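Local structure of Slr0280 protein (Synechocystis sp., 5H3K) at residues S422-Q436 with Q452-R466. The protein is of unknown function but, as a phosphodiester glycosidase (NAGPA) family member, probably cleaves sugar phosphodiester bonds. Sequence-based numbering, arbitrary orientation.
Sequences SYIPLSDNEQVYVVQ and QQMPIPSDGYLIIDR
With chi1 of Y423 at 171°, its CG lies opposite the backbone N and beside the carbonyl carbon, and R466 keeps an extended chain from CG to NE; these torsions bring phenol and guanidinium together from opposite directions, with R466 NH2 donating to Y423 OH at 2.8 Å in a bent bond, tilted out of the guanidinium plane. Strands 430-436 and 460-466 form an antiparallel pair within a mixed beta sheet of the phosphodiester glycosidase region, and the two-stranded pair of 422-423 with 454-455 lies over the face bearing V432, V434, L462 and I464. Paired backbone hydrogen bonds link Q431 with D465, Y433 with I463 and V435 with Y461, fixing the register. Between the layers, L462 CD1 meets Y423 CB at 3.7 Å, I464 CD1 approaches Y423 CE2 obliquely at 3.5 Å, and M454, bent at chi2 and chi3, brings CE against V434 CG2. At one end of this core sits a polar cluster. R466 NE gives E430 OE1 an almost straight hydrogen bond (N-H...O 176°) that is part of a salt bridge, in the guanidinium plane but well above that of the carboxylate; S427 OG donates to the anti lone pair of OE1, and Y423 OH to the syn lone pair of OE2. The Y423 hydroxyl thus accepts from R466 and donates to E430, coupling both charged groups, while Y415 stacks on the Y423 ring and its own OH takes a hydrogen bond with R466 NH2. A phenylalanine in place of Y423 would probably keep the apolar contacts but leave E430 OE2 without this donor and R466 NH2 without one of its acceptors. On the other sheet face, beyond the Y433-I463 pair, V435 lies over the Y461 ring, its CB 3.8 Å from the ring centroid and only 11° off the normal, a CH-pi contact.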
# COMPACT_ATOMS: atom_id res chain seq x y z
N SER A 422 -14.17 -21.73 -6.72
CA SER A 422 -15.46 -22.11 -6.13
C SER A 422 -16.26 -20.94 -5.56
O SER A 422 -15.74 -19.85 -5.36
CB SER A 422 -15.26 -23.19 -5.06
OG SER A 422 -14.93 -22.61 -3.81
N TYR A 423 -17.54 -21.20 -5.32
CA TYR A 423 -18.41 -20.24 -4.65
C TYR A 423 -19.07 -20.88 -3.43
O TYR A 423 -19.56 -22.01 -3.51
CB TYR A 423 -19.47 -19.69 -5.61
CG TYR A 423 -20.52 -18.87 -4.92
CD1 TYR A 423 -20.25 -17.59 -4.46
CD2 TYR A 423 -21.80 -19.37 -4.71
CE1 TYR A 423 -21.21 -16.83 -3.81
CE2 TYR A 423 -22.78 -18.62 -4.07
CZ TYR A 423 -22.48 -17.35 -3.62
OH TYR A 423 -23.44 -16.61 -2.97
N ILE A 424 -19.07 -20.17 -2.31
CA ILE A 424 -19.78 -20.60 -1.11
C ILE A 424 -20.88 -19.59 -0.86
O ILE A 424 -20.61 -18.39 -0.84
CB ILE A 424 -18.84 -20.62 0.11
CG1 ILE A 424 -17.69 -21.60 -0.11
CG2 ILE A 424 -19.61 -20.96 1.38
CD1 ILE A 424 -16.62 -21.55 0.96
N PRO A 425 -22.13 -20.06 -0.65
CA PRO A 425 -23.25 -19.11 -0.57
C PRO A 425 -23.06 -18.09 0.55
O PRO A 425 -22.61 -18.46 1.64
CB PRO A 425 -24.48 -19.99 -0.33
CG PRO A 425 -23.96 -21.35 0.02
CD PRO A 425 -22.59 -21.46 -0.58
N LEU A 426 -23.39 -16.83 0.28
CA LEU A 426 -23.18 -15.76 1.24
C LEU A 426 -24.47 -15.39 1.95
O LEU A 426 -24.47 -14.61 2.90
CB LEU A 426 -22.60 -14.53 0.55
CG LEU A 426 -21.20 -14.63 -0.06
CD1 LEU A 426 -20.88 -13.39 -0.88
CD2 LEU A 426 -20.16 -14.83 1.04
N SER A 427 -25.59 -15.94 1.47
CA SER A 427 -26.89 -15.72 2.11
C SER A 427 -27.69 -17.02 2.06
O SER A 427 -27.34 -17.94 1.32
CB SER A 427 -27.67 -14.59 1.44
OG SER A 427 -28.10 -14.95 0.13
N ASP A 428 -28.75 -17.11 2.86
CA ASP A 428 -29.61 -18.30 2.85
C ASP A 428 -30.55 -18.28 1.65
O ASP A 428 -30.88 -17.22 1.12
CB ASP A 428 -30.44 -18.39 4.12
CG ASP A 428 -29.61 -18.60 5.36
OD1 ASP A 428 -30.15 -18.35 6.46
OD2 ASP A 428 -28.43 -18.99 5.23
N ASN A 429 -30.99 -19.47 1.25
CA ASN A 429 -32.02 -19.64 0.23
C ASN A 429 -31.65 -19.02 -1.12
O ASN A 429 -32.46 -18.34 -1.75
CB ASN A 429 -33.36 -19.09 0.74
CG ASN A 429 -33.77 -19.71 2.06
OD1 ASN A 429 -33.60 -20.91 2.28
ND2 ASN A 429 -34.31 -18.90 2.96
N GLU A 430 -30.41 -19.26 -1.55
CA GLU A 430 -29.98 -18.82 -2.87
C GLU A 430 -30.33 -19.88 -3.91
O GLU A 430 -30.44 -21.06 -3.57
CB GLU A 430 -28.46 -18.56 -2.89
CG GLU A 430 -28.04 -17.45 -1.95
CD GLU A 430 -26.59 -17.05 -2.10
OE1 GLU A 430 -26.23 -15.97 -1.57
OE2 GLU A 430 -25.80 -17.79 -2.73
N GLN A 431 -30.52 -19.46 -5.16
CA GLN A 431 -30.61 -20.40 -6.27
C GLN A 431 -29.38 -20.20 -7.15
O GLN A 431 -29.00 -19.06 -7.44
CB GLN A 431 -31.86 -20.13 -7.10
CG GLN A 431 -33.13 -20.75 -6.54
CD GLN A 431 -33.12 -22.27 -6.60
OE1 GLN A 431 -32.94 -22.86 -7.67
NE2 GLN A 431 -33.30 -22.90 -5.45
N VAL A 432 -28.75 -21.29 -7.57
CA VAL A 432 -27.61 -21.17 -8.48
C VAL A 432 -27.90 -21.80 -9.84
O VAL A 432 -28.49 -22.89 -9.91
CB VAL A 432 -26.30 -21.75 -7.88
CG1 VAL A 432 -26.46 -23.22 -7.52
CG2 VAL A 432 -25.11 -21.56 -8.86
N TYR A 433 -27.49 -21.11 -10.90
CA TYR A 433 -27.55 -21.65 -12.25
C TYR A 433 -26.13 -21.77 -12.76
O TYR A 433 -25.39 -20.77 -12.79
CB TYR A 433 -28.36 -20.73 -13.16
CG TYR A 433 -29.77 -20.51 -12.67
CD1 TYR A 433 -30.84 -21.23 -13.19
CD2 TYR A 433 -30.04 -19.59 -11.66
CE1 TYR A 433 -32.14 -21.03 -12.72
CE2 TYR A 433 -31.33 -19.38 -11.18
CZ TYR A 433 -32.38 -20.10 -11.72
OH TYR A 433 -33.65 -19.88 -11.25
N VAL A 434 -25.74 -22.99 -13.13
CA VAL A 434 -24.40 -23.24 -13.63
C VAL A 434 -24.36 -23.00 -15.13
O VAL A 434 -25.19 -23.55 -15.88
CB VAL A 434 -23.94 -24.68 -13.31
CG1 VAL A 434 -22.50 -24.88 -13.76
CG2 VAL A 434 -24.07 -24.96 -11.82
N VAL A 435 -23.42 -22.18 -15.58
CA VAL A 435 -23.26 -21.88 -17.01
C VAL A 435 -21.90 -22.39 -17.48
O VAL A 435 -20.87 -22.12 -16.86
CB VAL A 435 -23.41 -20.37 -17.30
CG1 VAL A 435 -23.31 -20.11 -18.79
CG2 VAL A 435 -24.74 -19.85 -16.75
N GLN A 436 -21.90 -23.17 -18.55
CA GLN A 436 -20.66 -23.67 -19.14
C GLN A 436 -20.72 -23.45 -20.63
O GLN A 436 -21.70 -23.84 -21.27
CB GLN A 436 -20.48 -25.16 -18.85
CG GLN A 436 -20.35 -25.51 -17.39
CD GLN A 436 -20.18 -27.00 -17.15
OE1 GLN A 436 -21.13 -27.70 -16.79
NE2 GLN A 436 -18.96 -27.49 -17.35
N GLN A 452 -21.52 -25.59 2.25
CA GLN A 452 -21.39 -26.06 0.85
C GLN A 452 -20.64 -25.15 -0.14
O GLN A 452 -20.32 -23.99 0.16
CB GLN A 452 -22.70 -26.64 0.28
CG GLN A 452 -23.67 -25.65 -0.32
CD GLN A 452 -25.05 -26.25 -0.49
OE1 GLN A 452 -26.06 -25.55 -0.38
NE2 GLN A 452 -25.11 -27.55 -0.75
N GLN A 453 -20.34 -25.69 -1.32
CA GLN A 453 -19.32 -25.09 -2.18
C GLN A 453 -19.48 -25.46 -3.66
O GLN A 453 -19.09 -26.54 -4.07
CB GLN A 453 -17.96 -25.54 -1.66
CG GLN A 453 -16.76 -24.87 -2.27
CD GLN A 453 -15.50 -25.11 -1.44
OE1 GLN A 453 -15.55 -25.08 -0.21
NE2 GLN A 453 -14.38 -25.36 -2.11
N MET A 454 -20.06 -24.55 -4.44
CA MET A 454 -20.21 -24.75 -5.89
C MET A 454 -18.88 -24.48 -6.57
O MET A 454 -18.30 -23.42 -6.37
CB MET A 454 -21.23 -23.77 -6.49
CG MET A 454 -22.71 -24.04 -6.25
SD MET A 454 -23.25 -25.64 -6.89
CE MET A 454 -22.40 -25.71 -8.46
N PRO A 455 -18.40 -25.43 -7.38
CA PRO A 455 -17.31 -25.07 -8.28
C PRO A 455 -17.80 -24.04 -9.30
O PRO A 455 -18.97 -24.10 -9.72
CB PRO A 455 -16.98 -26.38 -9.00
CG PRO A 455 -17.62 -27.46 -8.17
CD PRO A 455 -18.81 -26.84 -7.53
N ILE A 456 -16.95 -23.09 -9.66
CA ILE A 456 -17.21 -22.19 -10.78
C ILE A 456 -16.50 -22.76 -12.01
O ILE A 456 -15.28 -22.94 -12.02
CB ILE A 456 -16.69 -20.76 -10.50
CG1 ILE A 456 -17.31 -20.18 -9.23
CG2 ILE A 456 -16.96 -19.86 -11.70
CD1 ILE A 456 -16.61 -18.90 -8.71
N PRO A 457 -17.28 -23.05 -13.06
CA PRO A 457 -16.68 -23.71 -14.24
C PRO A 457 -15.64 -22.82 -14.91
O PRO A 457 -15.88 -21.62 -15.08
CB PRO A 457 -17.88 -23.92 -15.18
CG PRO A 457 -19.08 -23.87 -14.28
CD PRO A 457 -18.73 -22.88 -13.21
N SER A 458 -14.50 -23.40 -15.30
CA SER A 458 -13.43 -22.61 -15.90
C SER A 458 -13.83 -22.01 -17.25
O SER A 458 -13.28 -20.99 -17.66
CB SER A 458 -12.15 -23.44 -16.06
OG SER A 458 -12.38 -24.56 -16.90
N ASP A 459 -14.78 -22.65 -17.92
CA ASP A 459 -15.26 -22.16 -19.21
C ASP A 459 -16.65 -21.55 -19.06
O ASP A 459 -17.43 -21.51 -20.01
CB ASP A 459 -15.33 -23.31 -20.22
CG ASP A 459 -16.24 -24.44 -19.78
OD1 ASP A 459 -16.56 -24.52 -18.56
OD2 ASP A 459 -16.63 -25.26 -20.64
N GLY A 460 -16.96 -21.07 -17.85
CA GLY A 460 -18.25 -20.44 -17.63
C GLY A 460 -18.32 -19.57 -16.39
O GLY A 460 -17.38 -18.83 -16.08
N TYR A 461 -19.43 -19.67 -15.68
CA TYR A 461 -19.72 -18.82 -14.52
C TYR A 461 -20.96 -19.30 -13.80
O TYR A 461 -21.66 -20.21 -14.28
CB TYR A 461 -19.90 -17.36 -14.94
CG TYR A 461 -20.95 -17.12 -16.00
CD1 TYR A 461 -22.27 -16.82 -15.65
CD2 TYR A 461 -20.63 -17.16 -17.35
CE1 TYR A 461 -23.23 -16.58 -16.62
CE2 TYR A 461 -21.58 -16.93 -18.32
CZ TYR A 461 -22.88 -16.64 -17.96
OH TYR A 461 -23.81 -16.42 -18.95
N LEU A 462 -21.25 -18.69 -12.66
CA LEU A 462 -22.46 -19.01 -11.91
C LEU A 462 -23.36 -17.79 -11.90
O LEU A 462 -22.88 -16.65 -11.80
CB LEU A 462 -22.13 -19.41 -10.48
CG LEU A 462 -21.19 -20.60 -10.29
CD1 LEU A 462 -20.99 -20.89 -8.80
CD2 LEU A 462 -21.79 -21.83 -11.01
N ILE A 463 -24.66 -18.02 -12.06
CA ILE A 463 -25.65 -16.99 -11.78
C ILE A 463 -26.27 -17.32 -10.43
O ILE A 463 -26.72 -18.45 -10.19
CB ILE A 463 -26.74 -16.93 -12.85
CG1 ILE A 463 -26.14 -16.53 -14.20
CG2 ILE A 463 -27.82 -15.95 -12.42
CD1 ILE A 463 -27.06 -16.80 -15.42
N ILE A 464 -26.26 -16.33 -9.53
CA ILE A 464 -26.80 -16.50 -8.19
C ILE A 464 -28.04 -15.63 -8.03
O ILE A 464 -28.01 -14.42 -8.26
CB ILE A 464 -25.77 -16.10 -7.10
CG1 ILE A 464 -24.56 -17.05 -7.12
CG2 ILE A 464 -26.41 -16.10 -5.72
CD1 ILE A 464 -24.91 -18.50 -6.87
N ASP A 465 -29.16 -16.26 -7.68
CA ASP A 465 -30.40 -15.51 -7.48
C ASP A 465 -30.64 -15.38 -5.99
O ASP A 465 -30.80 -16.38 -5.29
CB ASP A 465 -31.57 -16.23 -8.16
CG ASP A 465 -32.88 -15.48 -8.04
OD1 ASP A 465 -32.90 -14.35 -7.48
OD2 ASP A 465 -33.91 -16.02 -8.53
N ARG A 466 -30.64 -14.14 -5.50
CA ARG A 466 -30.94 -13.87 -4.10
C ARG A 466 -32.30 -13.17 -4.02
O ARG A 466 -32.47 -12.07 -4.56
CB ARG A 466 -29.83 -13.03 -3.46
CG ARG A 466 -28.45 -13.66 -3.59
CD ARG A 466 -27.39 -12.85 -2.87
NE ARG A 466 -26.12 -13.57 -2.80
CZ ARG A 466 -24.97 -13.11 -3.28
NH1 ARG A 466 -24.93 -11.93 -3.87
NH2 ARG A 466 -23.86 -13.84 -3.16